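Side-chain contacts in esterase (uncultured bacterium pCosCE1, PDB 7ATL), which hydrolyses carboxylic esters as a family VIII carboxylesterase and also shows promiscuous acyltransferase activity, on a beta-lactamase-like fold: residues V66-I71 against L121-S126; I79-L84 against N195-Q200. All coordinates share one frame; numbering follows the deposited sequence.

Interaction 1: V66-I71 against L121-S126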
loop_
_atom_site.group_PDB
_atom_site.type_symbol
_atom_site.label_atom_id
_atom_site.label_comp_id
_atom_site.label_asym_id
_atom_site.label_seq_id
_atom_site.Cartn_x
_atom_site.Cartn_y
_atom_site.Cartn_z
ATOM N N VAL A 66 -1.935 -0.176 0.203
ATOM C CA VAL A 66 -1.747 -1.650 0.265
ATOM C C VAL A 66 -1.888 -2.214 -1.151
ATOM O O VAL A 66 -1.471 -3.358 -1.352
ATOM C CB VAL A 66 -2.663 -2.332 1.295
ATOM C CG1 VAL A 66 -2.483 -3.845 1.299
ATOM C CG2 VAL A 66 -2.408 -1.759 2.673
ATOM N N SER A 67 -2.341 -1.410 -2.106
ATOM C CA SER A 67 -2.338 -1.723 -3.565
ATOM C C SER A 67 -0.898 -1.912 -4.092
ATOM O O SER A 67 -0.691 -2.709 -5.030
ATOM C CB SER A 67 -3.073 -0.640 -4.372
ATOM O OG SER A 67 -4.385 -0.357 -3.873
ATOM N N LYS A 68 0.071 -1.187 -3.547
ATOM C CA LYS A 68 1.460 -1.119 -4.087
ATOM C C LYS A 68 2.170 -2.477 -4.060
ATOM O O LYS A 68 2.749 -2.894 -5.069
ATOM C CB LYS A 68 2.226 -0.030 -3.331
ATOM C CG LYS A 68 1.709 1.354 -3.675
ATOM C CD LYS A 68 2.419 2.464 -2.993
ATOM C CE LYS A 68 2.122 3.793 -3.675
ATOM N NZ LYS A 68 0.825 4.367 -3.237
ATOM N N PRO A 69 2.246 -3.193 -2.912
ATOM C CA PRO A 69 2.954 -4.473 -2.878
ATOM C C PRO A 69 2.312 -5.507 -3.816
ATOM O O PRO A 69 3.052 -6.266 -4.413
ATOM C CB PRO A 69 2.946 -4.896 -1.411
ATOM C CG PRO A 69 1.882 -4.051 -0.791
ATOM C CD PRO A 69 1.819 -2.767 -1.581
ATOM N N TYR A 70 0.985 -5.455 -3.964
ATOM C CA TYR A 70 0.219 -6.245 -4.960
ATOM C C TYR A 70 0.787 -6.025 -6.370
ATOM O O TYR A 70 1.076 -7.023 -7.058
ATOM C CB TYR A 70 -1.273 -5.923 -4.869
ATOM C CG TYR A 70 -2.021 -6.790 -3.884
ATOM C CD1 TYR A 70 -1.995 -8.168 -3.980
ATOM C CD2 TYR A 70 -2.735 -6.238 -2.837
ATOM C CE1 TYR A 70 -2.677 -8.974 -3.089
ATOM C CE2 TYR A 70 -3.420 -7.021 -1.928
ATOM C CZ TYR A 70 -3.397 -8.393 -2.065
ATOM O OH TYR A 70 -4.063 -9.170 -1.179
ATOM N N ILE A 71 0.925 -4.772 -6.814
ATOM C CA ILE A 71 1.291 -4.472 -8.228
ATOM C C ILE A 71 2.813 -4.579 -8.368
ATOM O O ILE A 71 3.277 -5.007 -9.466
ATOM C CB ILE A 71 0.726 -3.125 -8.703
ATOM C CG1 ILE A 71 -0.786 -3.052 -8.507
ATOM C CG2 ILE A 71 1.105 -2.866 -10.153
ATOM C CD1 ILE A 71 -1.556 -4.073 -9.293
ATOM N N LEU A 121 9.064 11.389 -9.380
ATOM C CA LEU A 121 7.609 11.648 -9.377
ATOM C C LEU A 121 7.159 12.062 -7.973
ATOM O O LEU A 121 7.952 11.910 -6.986
ATOM C CB LEU A 121 6.903 10.391 -9.875
ATOM C CG LEU A 121 7.267 10.019 -11.309
ATOM C CD1 LEU A 121 6.840 8.595 -11.640
ATOM C CD2 LEU A 121 6.644 11.013 -12.274
ATOM N N ASP A 122 5.949 12.612 -7.906
ATOM C CA ASP A 122 5.370 13.148 -6.652
ATOM C C ASP A 122 3.959 12.575 -6.465
ATOM O O ASP A 122 3.542 11.686 -7.227
ATOM C CB ASP A 122 5.397 14.685 -6.652
ATOM C CG ASP A 122 5.524 15.327 -5.274
ATOM O OD1 ASP A 122 5.465 14.580 -4.256
ATOM O OD2 ASP A 122 5.653 16.579 -5.217
ATOM N N TYR A 123 3.283 13.019 -5.420
ATOM C CA TYR A 123 1.840 12.816 -5.191
ATOM C C TYR A 123 1.227 14.208 -5.059
ATOM O O TYR A 123 1.912 15.071 -4.485
ATOM C CB TYR A 123 1.616 11.996 -3.922
ATOM C CG TYR A 123 1.220 10.558 -4.118
ATOM C CD1 TYR A 123 0.223 10.189 -5.015
ATOM C CD2 TYR A 123 1.777 9.561 -3.325
ATOM C CE1 TYR A 123 -0.159 8.865 -5.162
ATOM C CE2 TYR A 123 1.392 8.235 -3.449
ATOM C CZ TYR A 123 0.434 7.890 -4.376
ATOM O OH TYR A 123 0.081 6.586 -4.499
ATOM N N ARG A 124 0.024 14.407 -5.587
ATOM C CA ARG A 124 -0.724 15.675 -5.477
ATOM C C ARG A 124 -0.976 15.948 -3.996
ATOM O O ARG A 124 -0.967 17.142 -3.604
ATOM C CB ARG A 124 -2.032 15.563 -6.265
ATOM C CG ARG A 124 -2.831 16.850 -6.411
ATOM C CD ARG A 124 -4.106 16.547 -7.178
ATOM N NE ARG A 124 -5.254 16.998 -6.404
ATOM C CZ ARG A 124 -6.289 16.260 -6.012
ATOM N NH1 ARG A 124 -6.384 14.977 -6.313
ATOM N NH2 ARG A 124 -7.264 16.830 -5.328
ATOM N N LEU A 125 -1.162 14.889 -3.201
ATOM C CA LEU A 125 -1.438 15.020 -1.742
ATOM C C LEU A 125 -0.170 15.449 -0.990
ATOM O O LEU A 125 -0.327 15.908 0.168
ATOM C CB LEU A 125 -2.054 13.737 -1.179
ATOM C CG LEU A 125 -1.295 12.430 -1.403
ATOM C CD1 LEU A 125 0.026 12.393 -0.657
ATOM C CD2 LEU A 125 -2.137 11.251 -0.976
ATOM N N SER A 126 1.021 15.336 -1.601
ATOM C CA SER A 126 2.302 15.856 -1.049
ATOM C C SER A 126 2.522 17.308 -1.465
ATOM O O SER A 126 3.556 17.860 -1.030
ATOM C CB SER A 126 3.490 15.070 -1.483
ATOM O OG SER A 126 3.279 13.701 -1.261
#
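K68 and Y123 reach for each other from opposite directions, and the contact is made at their ends: K68 NZ donates a hydrogen bond to Y123 OH at 2.7 Å. The two CA atoms lie 14.0 Å apart, so the side chains alone bridge the space between the helix 67-80 and the loop that carries Y123. With its CG anti to the carbonyl carbon (chi1 -69°), K68 leaves the first turn of the helix almost fully extended, and only the last torsion, chi4 82°, bends the amine round onto the phenol. The amine arrives at the edge of the tyrosine ring, in its plane, with K68 NZ 3.7 Å from Y123 CZ. The approach is therefore to the hydroxyl and not over a ring face, and K68 CE follows at 3.6 Å from Y123 OH. Behind the ring, a backbone bond of 3.0 Å from S126 N to Y123 O closes a tight turn, while D122 OD1 accepts a weak bond from Y123 N. The amine is gripped from several quarters, for it is also hydrogen-bonded to S65 OG, Y171 OH and G264 O. S65 and K68 match the SxxK motif of serine beta-lactamases and family VIII esterases, and Y123 sits where the tyrosine of their second motif would be, so S65 is probably the nucleophile. Joining the S65 and Y123 hydroxyls through one buried amine is consistent with a proton-relay network around that serine.

Interaction 2: I79-L84 against N195-Q200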
loop_
_atom_site.group_PDB
_atom_site.type_symbol
_atom_site.label_atom_id
_atom_site.label_comp_id
_atom_site.label_asym_id
_atom_site.label_seq_id
_atom_site.Cartn_x
_atom_site.Cartn_y
_atom_site.Cartn_z
ATOM N N ILE A 79 9.331 -9.738 -14.237
ATOM C CA ILE A 79 10.806 -9.553 -14.279
ATOM C C ILE A 79 11.489 -10.920 -14.143
ATOM O O ILE A 79 12.447 -11.172 -14.891
ATOM C CB ILE A 79 11.225 -8.543 -13.199
ATOM C CG1 ILE A 79 10.961 -7.111 -13.670
ATOM C CG2 ILE A 79 12.669 -8.755 -12.791
ATOM C CD1 ILE A 79 10.826 -6.101 -12.563
ATOM N N GLU A 80 11.007 -11.780 -13.247
ATOM C CA GLU A 80 11.512 -13.172 -13.106
ATOM C C GLU A 80 11.465 -13.868 -14.459
ATOM O O GLU A 80 12.453 -14.502 -14.834
ATOM C CB GLU A 80 10.662 -13.966 -12.127
ATOM C CG GLU A 80 11.230 -13.961 -10.741
ATOM C CD GLU A 80 10.468 -14.889 -9.818
ATOM O OE1 GLU A 80 9.341 -15.376 -10.191
ATOM O OE2 GLU A 80 10.981 -15.080 -8.720
ATOM N N GLN A 81 10.360 -13.723 -15.173
ATOM C CA GLN A 81 10.155 -14.363 -16.498
ATOM C C GLN A 81 10.876 -13.593 -17.609
ATOM O O GLN A 81 10.728 -13.960 -18.776
ATOM C CB GLN A 81 8.669 -14.356 -16.845
ATOM C CG GLN A 81 7.775 -14.639 -15.653
ATOM C CD GLN A 81 7.116 -15.974 -15.789
ATOM O OE1 GLN A 81 7.307 -16.653 -16.788
ATOM N NE2 GLN A 81 6.342 -16.337 -14.784
ATOM N N GLN A 82 11.527 -12.484 -17.297
ATOM C CA GLN A 82 12.253 -11.678 -18.313
ATOM C C GLN A 82 11.282 -11.259 -19.428
ATOM O O GLN A 82 11.651 -11.376 -20.596
ATOM C CB GLN A 82 13.426 -12.504 -18.843
ATOM C CG GLN A 82 14.217 -13.207 -17.745
ATOM C CD GLN A 82 15.599 -13.590 -18.225
ATOM O OE1 GLN A 82 15.783 -14.647 -18.849
ATOM N NE2 GLN A 82 16.566 -12.713 -17.953
ATOM N N LYS A 83 10.067 -10.841 -19.067
ATOM C CA LYS A 83 9.135 -10.068 -19.936
ATOM C C LYS A 83 9.341 -8.558 -19.684
ATOM O O LYS A 83 8.992 -7.749 -20.571
ATOM C CB LYS A 83 7.694 -10.522 -19.679
ATOM C CG LYS A 83 7.359 -11.941 -20.121
ATOM C CD LYS A 83 5.844 -12.144 -20.360
ATOM C CE LYS A 83 5.396 -13.589 -20.491
ATOM N NZ LYS A 83 6.109 -14.263 -21.601
ATOM N N LEU A 84 9.952 -8.210 -18.545
ATOM C CA LEU A 84 10.259 -6.834 -18.085
ATOM C C LEU A 84 11.661 -6.815 -17.458
ATOM O O LEU A 84 12.055 -7.836 -16.871
ATOM C CB LEU A 84 9.177 -6.463 -17.064
ATOM C CG LEU A 84 9.183 -5.034 -16.538
ATOM C CD1 LEU A 84 9.084 -4.051 -17.674
ATOM C CD2 LEU A 84 8.026 -4.816 -15.585
ATOM N N ASN A 195 -5.182 -10.137 -12.167
ATOM C CA ASN A 195 -5.926 -11.411 -12.008
ATOM C C ASN A 195 -5.006 -12.554 -12.467
ATOM O O ASN A 195 -4.766 -13.475 -11.661
ATOM C CB ASN A 195 -7.295 -11.391 -12.691
ATOM C CG ASN A 195 -8.057 -12.674 -12.427
ATOM O OD1 ASN A 195 -8.274 -13.063 -11.278
ATOM N ND2 ASN A 195 -8.411 -13.375 -13.485
ATOM N N HIS A 196 -4.448 -12.438 -13.671
ATOM C CA HIS A 196 -3.558 -13.443 -14.314
ATOM C C HIS A 196 -2.228 -13.573 -13.569
ATOM O O HIS A 196 -1.790 -14.722 -13.405
ATOM C CB HIS A 196 -3.342 -13.137 -15.801
ATOM C CG HIS A 196 -4.592 -13.265 -16.600
ATOM N ND1 HIS A 196 -4.755 -12.645 -17.820
ATOM C CD2 HIS A 196 -5.749 -13.916 -16.344
ATOM C CE1 HIS A 196 -5.952 -12.922 -18.296
ATOM N NE2 HIS A 196 -6.577 -13.706 -17.410
ATOM N N TRP A 197 -1.632 -12.478 -13.093
ATOM C CA TRP A 197 -0.236 -12.489 -12.567
ATOM C C TRP A 197 -0.201 -12.655 -11.054
ATOM O O TRP A 197 0.819 -13.126 -10.573
ATOM C CB TRP A 197 0.547 -11.257 -13.024
ATOM C CG TRP A 197 0.909 -11.381 -14.463
ATOM C CD1 TRP A 197 0.119 -11.080 -15.523
ATOM C CD2 TRP A 197 2.113 -11.938 -15.000
ATOM N NE1 TRP A 197 0.781 -11.338 -16.688
ATOM C CE2 TRP A 197 1.999 -11.889 -16.398
ATOM C CE3 TRP A 197 3.292 -12.433 -14.441
ATOM C CZ2 TRP A 197 2.996 -12.349 -17.247
ATOM C CZ3 TRP A 197 4.300 -12.865 -15.275
ATOM C CH2 TRP A 197 4.147 -12.815 -16.664
ATOM N N VAL A 198 -1.274 -12.323 -10.343
ATOM C CA VAL A 198 -1.272 -12.410 -8.855
ATOM C C VAL A 198 -2.473 -13.221 -8.353
ATOM O O VAL A 198 -2.235 -14.257 -7.718
ATOM C CB VAL A 198 -1.163 -11.008 -8.226
ATOM C CG1 VAL A 198 -1.187 -11.046 -6.703
ATOM C CG2 VAL A 198 0.100 -10.307 -8.708
ATOM N N ALA A 199 -3.708 -12.788 -8.592
ATOM C CA ALA A 199 -4.892 -13.340 -7.887
ATOM C C ALA A 199 -5.006 -14.861 -8.106
ATOM O O ALA A 199 -5.249 -15.603 -7.121
ATOM C CB ALA A 199 -6.137 -12.632 -8.348
ATOM N N GLN A 200 -4.883 -15.314 -9.350
ATOM C CA GLN A 200 -5.049 -16.750 -9.702
ATOM C C GLN A 200 -3.880 -17.552 -9.141
ATOM O O GLN A 200 -4.111 -18.460 -8.361
ATOM C CB GLN A 200 -5.290 -16.943 -11.203
ATOM C CG GLN A 200 -6.703 -16.518 -11.605
ATOM C CD GLN A 200 -7.061 -16.878 -13.028
ATOM O OE1 GLN A 200 -8.015 -17.605 -13.263
ATOM N NE2 GLN A 200 -6.285 -16.399 -13.987
#
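W197 has its CG anti to the carbonyl carbon (chi1 -74°), which sends the indole out from helix 190-199 toward Q81 and K83. Q81 leaves its backbone in the same sense, which brings Q81 CG to 3.9 Å from W197 CZ3, at the ring edge and in its plane; the bend at chi2 (-111°) then turns the amide. That amide stands almost upright to the indole, the planes 85° apart, and Q81 NE2 is 4.1 Å from W197 CZ3. No hydrogen bond joins the pair. K83 approaches beside Q81 and meets the neighbouring corner of the six-membered ring: K83 CD and CE each lie 4.1 Å from W197 CH2, and the kink at the end of the chain carries K83 NZ on to 5.5 Å from W197 CH2. The lysine thus offers its methylenes rather than its amine. The backbone sets up this pair of neighbours, since Q82, with positive phi, ends helix 67-80 in a Schellman motif. Elsewhere, R77 NH1 is hydrogen-bonded to W197 O, and the side chains of W197 and M78 touch, tying the two helices together. All this lies at the protein surface, and the chemistry is that of van der Waals contact: aliphatic parts of two polar residues shelter the rim of a partly exposed tryptophan.

Helix 67-80 serves both contacts, interaction 1 from its first turn and interaction 2 from its C-terminal end, with centres about 20 Å apart. The first lies about 7 Å from the centre of the chain, the second about 19 Å, so the helix runs from the putative catalytic centre out to the surface. They meet directly where Y70 O packs against V198 CG2 at 3.8 Å, bringing helix 190-199 against the same helix. Bound polyethylene glycol fragments, probably from the crystallisation liquor, lie about 5 Å from the K68 side chain and 6 Å from that of Y123, consistent with a pocket beside interaction 1.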